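Side-chain contacts in Bd3460 (PDB 5CEC), which is an ankyrin-repeat immunity protein that binds the endopeptidase Bd3459 and probably protects the predator Bdellovibrio bacteriovorus from its own enzyme during prey invasion: residues 124-127 and 133-136; 90-93 and 97-100; 103-108 and 135-140; 69-74 and 109-114; 120-125 and 154-159. All blocks are in the same frame, centred on the assembly; numbering follows the deposited sequence.

In the fold
The five contacts run through the middle of an ankyrin solenoid. Interactions 2 and 1 have their centres about 11 Å apart and each joins a loop to the start of the following helix, 99-105 and 134-141. Interaction 3 packs those two helices together, about 8 Å from interaction 1, centre to centre. Interaction 4 connects helix 66-72 to helix 109-117, and interaction 2 is nested within the span it closes. Interaction 5 ties two loops, sharing Ile124 and Ile125 with interaction 1, and lies about 18 Å, centre to centre, from interaction 4 across the centre of the chain. Neighbouring layers are thus joined by packing and polar bonds, and residues of interactions 1 to 4 reach Bd3459.

Interaction 1 (124-127 and 133-136); sequences IIVA and TLFM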
# COMPACT_ATOMS: atom_id res chain seq x y z
N ILE B 124 12.13 -12.94 21.02
CA ILE B 124 11.07 -12.10 21.59
C ILE B 124 9.72 -12.66 21.20
O ILE B 124 9.62 -13.56 20.34
CB ILE B 124 11.22 -10.63 21.14
CG1 ILE B 124 11.03 -10.48 19.62
CG2 ILE B 124 12.55 -10.08 21.61
CD1 ILE B 124 11.17 -9.06 19.12
N ILE B 125 8.69 -12.15 21.88
CA ILE B 125 7.31 -12.58 21.71
C ILE B 125 6.48 -11.42 21.14
O ILE B 125 6.64 -10.28 21.54
CB ILE B 125 6.70 -12.98 23.08
CG1 ILE B 125 7.51 -14.12 23.74
CG2 ILE B 125 5.23 -13.36 22.99
CD1 ILE B 125 7.66 -15.36 22.91
N VAL B 126 5.64 -11.75 20.18
CA VAL B 126 4.75 -10.77 19.57
C VAL B 126 3.41 -10.78 20.31
O VAL B 126 3.04 -11.76 20.97
CB VAL B 126 4.59 -10.98 18.04
CG1 VAL B 126 5.96 -10.98 17.36
CG2 VAL B 126 3.83 -12.27 17.67
N ALA B 127 2.69 -9.71 20.15
CA ALA B 127 1.44 -9.52 20.87
C ALA B 127 0.39 -10.54 20.43
O ALA B 127 0.46 -11.10 19.33
CB ALA B 127 0.90 -8.11 20.64
N THR B 133 6.14 -16.61 19.02
CA THR B 133 7.50 -16.09 18.89
C THR B 133 7.63 -15.23 17.65
O THR B 133 6.88 -15.40 16.68
CB THR B 133 8.56 -17.19 18.84
OG1 THR B 133 8.36 -17.96 17.65
CG2 THR B 133 8.49 -18.08 20.07
N LEU B 134 8.58 -14.32 17.66
CA LEU B 134 8.94 -13.56 16.45
C LEU B 134 9.22 -14.50 15.27
O LEU B 134 8.78 -14.25 14.14
CB LEU B 134 10.16 -12.69 16.70
CG LEU B 134 10.48 -11.67 15.62
CD1 LEU B 134 9.53 -10.48 15.75
CD2 LEU B 134 11.92 -11.20 15.72
N PHE B 135 9.97 -15.57 15.55
CA PHE B 135 10.28 -16.55 14.51
C PHE B 135 9.02 -17.11 13.87
O PHE B 135 8.94 -17.21 12.65
CB PHE B 135 11.14 -17.71 15.03
CG PHE B 135 11.35 -18.74 13.96
CD1 PHE B 135 12.17 -18.47 12.89
CD2 PHE B 135 10.66 -19.94 14.00
CE1 PHE B 135 12.29 -19.38 11.84
CE2 PHE B 135 10.73 -20.83 12.97
CZ PHE B 135 11.57 -20.57 11.89
N MET B 136 8.06 -17.50 14.70
CA MET B 136 6.81 -18.04 14.16
C MET B 136 6.11 -17.10 13.21
O MET B 136 5.63 -17.50 12.16
CB MET B 136 5.85 -18.44 15.29
CG MET B 136 6.29 -19.67 16.00
SD MET B 136 5.35 -19.99 17.50
CE MET B 136 3.77 -20.47 16.84
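Leu134 carries the apolar part of this contact, with Ile124 and Val126 packed against it from the loop that precedes its helix. Ile124 lies alongside Leu134 and points the same way: its CG1 is 3.8 Å from Leu134 CB, and its CD1 continues to both leucine methyls. The longer branch of Ile124 gets there because CG1 is placed between the backbone N and the carbonyl carbon (chi1 64°). Val126 comes across Leu134 at about a right angle, its CG1 3.9 Å from Leu134 CD1. Branched aliphatic groups suit this buried site, where Leu134 also meets Leu100 and Val104 of helix 99-105 and Ile149 of helix 143-152. Nearer the surface, Ile125 bends back so that its CD1 touches Thr133 CG2 at 4.0 Å.

The polar contacts are made by the backbone and one hydroxyl. Ile125 and Thr133 form a single beta bridge, with Leu134 N donating to Ile124 O at 3.0 Å and Val126 bonding through its backbone to Asp132. Thr133 is the N-cap of helix 134-141. Its OG1 accepts from Met136 N at 3.0 Å, while its methyl faces Ile125; threonine thus serves both needs from one branched carbon.

The sequence Thr-Leu-Phe-Met occupies the place of the Thr-Pro-Leu-His motif that opens the first helix of ankyrin repeats. Two N-H groups of the first helical turn, those of Leu134 and Met136, are each given an acceptor, one by the loop and one by the cap, so the helix start is fixed to the loop by directional bonds as well as by apolar packing.

Interaction 2 (90-93 and 97-100); sequences ELKN and ETAL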
# COMPACT_ATOMS: atom_id res chain seq x y z
N GLU B 90 15.37 -2.37 22.69
CA GLU B 90 14.63 -3.39 23.42
C GLU B 90 13.51 -2.89 24.32
O GLU B 90 12.85 -3.70 25.02
CB GLU B 90 15.60 -4.27 24.20
CG GLU B 90 16.70 -4.89 23.36
CD GLU B 90 16.25 -5.66 22.15
OE1 GLU B 90 15.13 -6.21 22.13
OE2 GLU B 90 17.03 -5.72 21.19
N LEU B 91 13.23 -1.60 24.26
CA LEU B 91 12.06 -1.09 24.97
C LEU B 91 10.81 -1.73 24.39
O LEU B 91 10.78 -2.15 23.23
CB LEU B 91 12.00 0.43 24.92
CG LEU B 91 13.20 1.13 25.59
CD1 LEU B 91 13.18 2.60 25.31
CD2 LEU B 91 13.19 0.86 27.09
N LYS B 92 9.78 -1.84 25.22
CA LYS B 92 8.53 -2.51 24.86
C LYS B 92 7.34 -1.63 25.13
O LYS B 92 7.30 -0.89 26.12
CB LYS B 92 8.37 -3.81 25.65
CG LYS B 92 9.39 -4.85 25.25
CD LYS B 92 9.38 -6.02 26.18
CE LYS B 92 10.40 -7.04 25.79
NZ LYS B 92 10.68 -7.90 26.97
N ASN B 93 6.36 -1.69 24.23
CA ASN B 93 5.09 -0.98 24.48
C ASN B 93 4.21 -1.76 25.44
O ASN B 93 4.60 -2.80 25.96
CB ASN B 93 4.37 -0.69 23.17
CG ASN B 93 3.66 -1.90 22.61
OD1 ASN B 93 4.15 -3.01 22.74
ND2 ASN B 93 2.46 -1.71 22.04
N GLU B 97 5.80 -5.44 22.95
CA GLU B 97 6.51 -5.51 21.69
C GLU B 97 7.66 -4.54 21.59
O GLU B 97 7.53 -3.35 21.87
CB GLU B 97 5.55 -5.30 20.54
CG GLU B 97 4.60 -6.49 20.36
CD GLU B 97 3.71 -6.39 19.14
OE1 GLU B 97 3.24 -5.28 18.83
OE2 GLU B 97 3.47 -7.45 18.51
N THR B 98 8.80 -5.05 21.15
CA THR B 98 9.93 -4.21 20.78
C THR B 98 9.72 -3.71 19.34
O THR B 98 8.80 -4.17 18.61
CB THR B 98 11.26 -4.96 20.81
OG1 THR B 98 11.24 -5.95 19.78
CG2 THR B 98 11.53 -5.61 22.18
N ALA B 99 10.54 -2.75 18.93
CA ALA B 99 10.52 -2.27 17.56
C ALA B 99 10.60 -3.39 16.52
O ALA B 99 9.90 -3.33 15.51
CB ALA B 99 11.63 -1.25 17.28
N LEU B 100 11.43 -4.39 16.79
CA LEU B 100 11.55 -5.50 15.85
C LEU B 100 10.23 -6.26 15.75
O LEU B 100 9.83 -6.67 14.64
CB LEU B 100 12.71 -6.42 16.25
CG LEU B 100 12.89 -7.66 15.36
CD1 LEU B 100 13.05 -7.33 13.87
CD2 LEU B 100 14.09 -8.46 15.85
O HOH W 1 13.97 -6.79 19.74
O HOH W 2 12.05 -1.33 20.98
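Lys92 and Thr98 bring their CA atoms to 4.6 Å as the chain turns back on itself, and Asn93 N donates to Glu97 O across the turn at 3.1 Å. Two CA-H...O contacts, from Thr98 CA to Leu91 O and from Lys92 CA to Glu97 O, reinforce this close backbone approach.

Asn93 does the rest of the closing. Its OD1 accepts from Glu97 N at 2.9 Å, with the donor almost straight beyond the end of the carbonyl (169°); chi1 of 78° tucks the amide between the asparagine's own N and carbonyl carbon, where it can reach that N-H. Asparagine suits the place because the same amide still has a donor: ND2 bonds to Ser393 OG of the Bd3459 chain. Glu97 lies alongside with its carboxylate plane turned 27° from the amide, and its OE1 bonds to that same serine oxygen while OE2 takes Ala127 N.

On the other side, the methyl CG2 of Thr98 rests on Lys92 CG at 3.8 Å and beside Glu90 OE1. One water accepts from Thr98 OG1 and donates to Glu90 OE1; a second donates to Leu91 O and accepts from Ala99 N. The bent chain of Glu90 also sends OE2 to Asn121 N, in the next loop along.

Thr98, whose OG1 also bonds weakly with Ala101 N, is the N-cap residue of helix 99-105, in the Thr-Ala-Leu that stands for the start of the ankyrin Thr-Pro-Leu-His motif. The tight turn leading into it is the inter-repeat loop of the ankyrin fold, which in this protein carries two residues that bind the enzyme.

Interaction 3 (103-108 and 135-140); sequences AVTNDA and FMRAAQ
Val104 presses its CG1 methyl onto the aliphatic base of Arg137, 3.8 Å from Arg137 CG, and the same methyl lies 4.0 Å from Ala138 N. The methyl points at the facing helix because CG1 is set anti to the valine's own N (chi1 166°). Ala138 adds its small CB at 4.4 Å from Val104 CG1, a size that lets the backbones come near: the CA atoms of Val104 and Ala138 are 6.5 Å apart. At the next residue, the methyl CG2 of Thr105 approaches Arg137 NH1 obliquely at 3.8 Å. No direct hydrogen bond crosses between the two segments, but a water donates to Thr105 O and accepts from Arg137 NH1.

These are helices 99-105 and 134-141, successive inner helices of the ankyrin stack, one layer apart.

What places the arginine lies in the next shell. Its chain bends at both chi2 and chi3 (58° and 49°), folding the guanidinium back so that NH2 makes a salt bridge with Asp132, just before the helix; the alkyl part is left to the valine. Arg137 also packs on Val126 and on Gln400 of the Bd3459 chain. Thr105 is held by its OG1, which bonds to Ala101 O and leaves the methyl facing Arg137. Beyond it the helix ends in a Schellman motif, with Ala108 N bonded to Ala103 O at 2.8 Å and Asp107 N to Val104 O at 3.0 Å. Asp107, with positive phi, is the C-prime residue of that motif, and its OD2 forms a salt bridge with Lys403 of the Bd3459 chain.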
# COMPACT_ATOMS: atom_id res chain seq x y z
N ALA B 103 7.95 -4.30 13.55
CA ALA B 103 8.30 -4.40 12.14
C ALA B 103 7.79 -5.72 11.57
O ALA B 103 7.12 -5.73 10.54
CB ALA B 103 9.81 -4.31 11.96
N VAL B 104 8.11 -6.84 12.21
CA VAL B 104 7.69 -8.14 11.70
C VAL B 104 6.19 -8.22 11.61
O VAL B 104 5.62 -8.63 10.58
CB VAL B 104 8.31 -9.27 12.56
CG1 VAL B 104 7.63 -10.60 12.28
CG2 VAL B 104 9.81 -9.32 12.27
N THR B 105 5.50 -7.83 12.68
CA THR B 105 4.05 -8.00 12.72
C THR B 105 3.30 -7.07 11.77
O THR B 105 2.17 -7.38 11.40
CB THR B 105 3.47 -7.82 14.13
OG1 THR B 105 3.79 -6.52 14.60
CG2 THR B 105 4.00 -8.88 15.10
N ASN B 106 3.92 -5.97 11.36
CA ASN B 106 3.35 -5.09 10.35
C ASN B 106 3.93 -5.29 8.96
O ASN B 106 3.73 -4.45 8.10
CB ASN B 106 3.45 -3.64 10.82
CG ASN B 106 2.44 -3.30 11.92
OD1 ASN B 106 1.28 -2.94 11.62
ND2 ASN B 106 2.86 -3.43 13.18
N ASP B 107 4.60 -6.43 8.74
CA ASP B 107 5.15 -6.81 7.45
C ASP B 107 6.17 -5.82 6.90
O ASP B 107 6.41 -5.77 5.70
CB ASP B 107 4.05 -7.08 6.41
CG ASP B 107 3.20 -8.30 6.71
OD1 ASP B 107 3.18 -8.82 7.82
OD2 ASP B 107 2.50 -8.78 5.83
N ALA B 108 6.87 -5.12 7.81
CA ALA B 108 7.98 -4.24 7.45
C ALA B 108 9.27 -5.04 7.54
O ALA B 108 10.09 -4.85 8.42
CB ALA B 108 8.02 -3.02 8.32
N PHE B 135 9.97 -15.57 15.55
CA PHE B 135 10.28 -16.55 14.51
C PHE B 135 9.02 -17.11 13.87
O PHE B 135 8.94 -17.21 12.65
CB PHE B 135 11.14 -17.71 15.03
CG PHE B 135 11.35 -18.74 13.96
CD1 PHE B 135 12.17 -18.47 12.89
CD2 PHE B 135 10.66 -19.94 14.00
CE1 PHE B 135 12.29 -19.38 11.84
CE2 PHE B 135 10.73 -20.83 12.97
CZ PHE B 135 11.57 -20.57 11.89
N MET B 136 8.06 -17.50 14.70
CA MET B 136 6.81 -18.04 14.16
C MET B 136 6.11 -17.10 13.21
O MET B 136 5.63 -17.50 12.16
CB MET B 136 5.85 -18.44 15.29
CG MET B 136 6.29 -19.67 16.00
SD MET B 136 5.35 -19.99 17.50
CE MET B 136 3.77 -20.47 16.84
N ARG B 137 6.03 -15.85 13.59
CA ARG B 137 5.35 -14.86 12.79
C ARG B 137 6.07 -14.67 11.45
O ARG B 137 5.45 -14.61 10.38
CB ARG B 137 5.18 -13.55 13.57
CG ARG B 137 4.35 -12.50 12.84
CD ARG B 137 2.95 -12.94 12.46
NE ARG B 137 2.26 -13.56 13.60
CZ ARG B 137 1.62 -12.90 14.58
NH1 ARG B 137 1.46 -11.60 14.52
NH2 ARG B 137 1.16 -13.58 15.62
N ALA B 138 7.40 -14.54 11.50
CA ALA B 138 8.20 -14.46 10.26
C ALA B 138 8.07 -15.73 9.41
O ALA B 138 7.96 -15.66 8.19
CB ALA B 138 9.65 -14.19 10.60
N ALA B 139 8.04 -16.89 10.04
CA ALA B 139 7.96 -18.16 9.30
C ALA B 139 6.73 -18.27 8.47
O ALA B 139 6.77 -18.84 7.39
CB ALA B 139 8.07 -19.36 10.24
N GLN B 140 5.63 -17.72 8.93
CA GLN B 140 4.41 -17.77 8.14
C GLN B 140 4.46 -16.86 6.94
O GLN B 140 3.69 -17.04 6.03
CB GLN B 140 3.19 -17.43 8.97
CG GLN B 140 2.78 -18.49 9.97
CD GLN B 140 1.38 -18.25 10.52
OE1 GLN B 140 1.25 -17.75 11.65
NE2 GLN B 140 0.34 -18.56 9.78
O HOH W 3 1.07 -9.76 12.17

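Interaction 4 (69-74 and 109-114); sequences NAAMGG and YDVAEE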
# COMPACT_ATOMS: atom_id res chain seq x y z
N ASN B 69 7.43 3.47 16.46
CA ASN B 69 6.62 4.12 15.46
C ASN B 69 7.20 4.00 14.05
O ASN B 69 6.48 3.68 13.12
CB ASN B 69 6.45 5.60 15.83
CG ASN B 69 5.32 5.82 16.80
OD1 ASN B 69 4.17 5.85 16.41
ND2 ASN B 69 5.65 6.00 18.07
N ALA B 70 8.51 4.24 13.90
CA ALA B 70 9.15 4.14 12.59
C ALA B 70 9.10 2.71 12.07
O ALA B 70 8.90 2.48 10.87
CB ALA B 70 10.59 4.61 12.68
N ALA B 71 9.33 1.74 12.95
CA ALA B 71 9.31 0.33 12.58
C ALA B 71 7.92 -0.13 12.13
O ALA B 71 7.80 -0.79 11.10
CB ALA B 71 9.81 -0.52 13.71
N MET B 72 6.90 0.22 12.92
CA MET B 72 5.51 -0.15 12.63
C MET B 72 5.06 0.43 11.29
O MET B 72 4.35 -0.21 10.54
CB MET B 72 4.58 0.37 13.74
CG MET B 72 3.07 0.21 13.49
SD MET B 72 2.10 0.55 14.96
CE MET B 72 2.91 2.02 15.42
N GLY B 73 5.52 1.65 11.00
CA GLY B 73 5.16 2.31 9.75
C GLY B 73 6.02 1.91 8.55
O GLY B 73 5.81 2.43 7.46
N GLY B 74 6.99 1.01 8.77
CA GLY B 74 7.84 0.53 7.69
C GLY B 74 8.77 1.58 7.11
O GLY B 74 9.05 1.57 5.90
N TYR B 109 9.43 -5.97 6.61
CA TYR B 109 10.53 -6.92 6.67
C TYR B 109 11.87 -6.33 6.25
O TYR B 109 12.89 -6.79 6.73
CB TYR B 109 10.17 -8.17 5.88
CG TYR B 109 9.24 -9.06 6.68
CD1 TYR B 109 9.72 -9.80 7.76
CD2 TYR B 109 7.86 -9.14 6.42
CE1 TYR B 109 8.90 -10.60 8.53
CE2 TYR B 109 7.02 -9.93 7.19
CZ TYR B 109 7.54 -10.67 8.24
OH TYR B 109 6.77 -11.50 9.01
N ASP B 110 11.86 -5.28 5.43
CA ASP B 110 13.09 -4.50 5.24
C ASP B 110 13.60 -3.89 6.55
O ASP B 110 14.81 -3.93 6.87
CB ASP B 110 12.91 -3.42 4.16
CG ASP B 110 11.67 -2.43 4.43
OD1 ASP B 110 10.71 -2.69 5.27
OD2 ASP B 110 11.69 -1.36 3.77
N VAL B 111 12.68 -3.34 7.32
CA VAL B 111 13.00 -2.78 8.62
C VAL B 111 13.47 -3.89 9.56
O VAL B 111 14.46 -3.74 10.29
CB VAL B 111 11.82 -2.00 9.21
CG1 VAL B 111 12.10 -1.65 10.67
CG2 VAL B 111 11.54 -0.73 8.42
N ALA B 112 12.77 -5.01 9.53
CA ALA B 112 13.13 -6.12 10.41
C ALA B 112 14.59 -6.53 10.12
O ALA B 112 15.38 -6.74 11.06
CB ALA B 112 12.20 -7.32 10.21
N GLU B 113 14.94 -6.67 8.83
CA GLU B 113 16.31 -7.02 8.48
C GLU B 113 17.32 -6.03 9.00
O GLU B 113 18.36 -6.43 9.52
CB GLU B 113 16.50 -7.23 6.98
CG GLU B 113 15.79 -8.47 6.46
CD GLU B 113 16.40 -9.73 7.02
OE1 GLU B 113 17.54 -10.05 6.65
OE2 GLU B 113 15.77 -10.33 7.90
N GLU B 114 17.00 -4.74 8.87
CA GLU B 114 17.85 -3.67 9.36
C GLU B 114 18.06 -3.81 10.86
O GLU B 114 19.17 -3.67 11.34
CB GLU B 114 17.26 -2.31 9.01
CG GLU B 114 18.14 -1.11 9.35
CD GLU B 114 19.35 -0.94 8.44
OE1 GLU B 114 19.39 -1.52 7.33
OE2 GLU B 114 20.26 -0.20 8.85
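Val111 spreads its two methyls over the C-terminal end of helix 66-72 and the glycine just beyond it, CG1 on Ala71 and CG2 on Gly74. This is an interlayer contact of the ankyrin fold: helix 66-72 lies in one predicted repeat, and helix 109-117 lies in the following one. The valine points toward the neighbouring helix, and its fork straddles the helix end. With CG1 anti to the valine's backbone N (chi1 169°), that branch lies 3.9 Å from Ala71 CA and 4.0 Å from Ala71 CB, so it covers the backbone as much as the side chain. A beta-branched residue suits the place, since each branch meets a different part of the other segment, and alanine suits the facing helix, where its single methyl keeps the surfaces near.

Gly74 is where helix 66-72 ends in a Schellman motif. Its phi of 67° is a conformation that glycine adopts readily, and its N bonds back to Ala71 O at 3.1 Å. The nearest CA atoms of the two segments, those of Gly74 and Val111, are 6.2 Å apart.

No hydrogen bond joins the two segments; the valine methyls pack on a methyl and on bare backbone. Val111 also rests on Ala103 of helix 99-105, which places it among three helices. At the rim, the exposed Asp110 swings its carboxylate toward the glycine end, and a bound sulfate, probably from the crystallisation liquor, lies about 4 Å from its side chain. The methyl CG2 of Val111 sits 3.8 Å from the carbonyl carbon C of Gly74.

Interaction 5 (120-125 and 154-159); sequences ANVDII and KSLINK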
# COMPACT_ATOMS: atom_id res chain seq x y z
N ALA B 120 19.29 -6.17 17.19
CA ALA B 120 18.06 -6.32 17.95
C ALA B 120 17.87 -7.78 18.35
O ALA B 120 18.15 -8.71 17.58
CB ALA B 120 16.86 -5.87 17.11
N ASN B 121 17.36 -7.99 19.55
CA ASN B 121 17.08 -9.33 20.07
C ASN B 121 15.99 -9.98 19.23
O ASN B 121 14.91 -9.42 19.07
CB ASN B 121 16.61 -9.17 21.53
CG ASN B 121 16.34 -10.45 22.25
OD1 ASN B 121 16.79 -11.52 21.87
ND2 ASN B 121 15.65 -10.33 23.40
N VAL B 122 16.28 -11.18 18.75
CA VAL B 122 15.32 -11.94 17.98
C VAL B 122 14.50 -12.92 18.81
O VAL B 122 13.48 -13.43 18.32
CB VAL B 122 15.96 -12.64 16.77
CG1 VAL B 122 16.66 -11.65 15.86
CG2 VAL B 122 16.94 -13.73 17.21
N ASP B 123 14.94 -13.21 20.04
CA ASP B 123 14.22 -14.12 20.94
C ASP B 123 13.19 -13.32 21.73
O ASP B 123 13.31 -13.11 22.93
CB ASP B 123 15.17 -14.87 21.83
CG ASP B 123 14.48 -15.94 22.67
OD1 ASP B 123 13.26 -16.19 22.49
OD2 ASP B 123 15.16 -16.51 23.55
N ILE B 124 12.13 -12.94 21.02
CA ILE B 124 11.07 -12.10 21.59
C ILE B 124 9.72 -12.66 21.20
O ILE B 124 9.62 -13.56 20.34
CB ILE B 124 11.22 -10.63 21.14
CG1 ILE B 124 11.03 -10.48 19.62
CG2 ILE B 124 12.55 -10.08 21.61
CD1 ILE B 124 11.17 -9.06 19.12
N ILE B 125 8.69 -12.15 21.88
CA ILE B 125 7.31 -12.58 21.71
C ILE B 125 6.48 -11.42 21.14
O ILE B 125 6.64 -10.28 21.54
CB ILE B 125 6.70 -12.98 23.08
CG1 ILE B 125 7.51 -14.12 23.74
CG2 ILE B 125 5.23 -13.36 22.99
CD1 ILE B 125 7.66 -15.36 22.91
N LYS B 154 19.66 -20.65 16.51
CA LYS B 154 19.22 -21.87 15.84
C LYS B 154 18.02 -22.52 16.54
O LYS B 154 17.12 -23.03 15.86
CB LYS B 154 20.43 -22.84 15.76
CG LYS B 154 20.22 -24.24 15.18
CD LYS B 154 21.51 -25.05 15.35
CE LYS B 154 21.33 -26.48 14.85
NZ LYS B 154 22.58 -27.29 14.89
N SER B 155 18.01 -22.49 17.88
CA SER B 155 17.01 -23.24 18.63
C SER B 155 15.61 -22.65 18.50
O SER B 155 14.65 -23.32 18.87
CB SER B 155 17.39 -23.35 20.12
OG SER B 155 17.27 -22.12 20.77
N LEU B 156 15.48 -21.43 18.01
CA LEU B 156 14.14 -20.84 17.90
C LEU B 156 13.22 -21.63 17.00
O LEU B 156 11.99 -21.51 17.11
CB LEU B 156 14.22 -19.40 17.48
CG LEU B 156 14.84 -18.46 18.50
CD1 LEU B 156 15.05 -17.10 17.90
CD2 LEU B 156 14.01 -18.36 19.74
N ILE B 157 13.77 -22.46 16.12
CA ILE B 157 12.95 -23.33 15.29
C ILE B 157 11.93 -24.12 16.08
O ILE B 157 10.79 -24.32 15.59
CB ILE B 157 13.84 -24.22 14.38
CG1 ILE B 157 13.02 -25.03 13.39
CG2 ILE B 157 14.72 -25.17 15.20
CD1 ILE B 157 12.22 -24.22 12.41
N ASN B 158 12.30 -24.56 17.28
CA ASN B 158 11.42 -25.37 18.11
C ASN B 158 10.96 -24.71 19.41
O ASN B 158 10.42 -25.38 20.28
CB ASN B 158 12.03 -26.74 18.40
CG ASN B 158 12.14 -27.57 17.15
OD1 ASN B 158 11.15 -27.76 16.45
ND2 ASN B 158 13.33 -28.06 16.87
N LYS B 159 11.10 -23.39 19.50
CA LYS B 159 10.62 -22.68 20.67
C LYS B 159 9.12 -22.51 20.58
O LYS B 159 8.61 -21.90 19.66
CB LYS B 159 11.31 -21.33 20.86
CG LYS B 159 10.81 -20.60 22.09
CD LYS B 159 11.57 -19.34 22.44
CE LYS B 159 10.91 -18.56 23.56
NZ LYS B 159 11.84 -17.65 24.27
O HOH W 4 11.40 -14.73 24.54
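Leu156 lays its CD2 methyl over one face of the Asp123 carboxylate, 3.6 Å from Asp123 OD1, while the ammonium group of Lys159 meets the edge of the same group at OD1, using the syn lone pair, which faces OD2; Asp123 OD1 and Lys159 NZ are 2.7 Å apart in a salt bridge. Lysine suits the place because its chain, extended beyond CG, is long enough to reach the aspartate from the other loop and crosses it at about a right angle, with CD and CE also passing near OD1. A water accepts from Lys159 NZ and donates to Asp123 O, so the ammonium holds the loop at side chain and backbone alike.

Asp123 is itself positioned by Asn121, whose OD1 accepts from Asp123 N at 3.1 Å in an Asx turn, the donor standing above the carbonyl plane; Asp123 is then the centre of an inverse gamma turn.

Beside the charges, Val122 CG2 meets Leu156 CD1 at 3.9 Å, a buried apolar pair. Both residues rest on Ile149 of helix 143-152, Val122 also on Leu100 of helix 99-105 and Leu156 on Leu150, so this bridge between two successive loops of the ankyrin stack packs against helices 99-105 and 143-152.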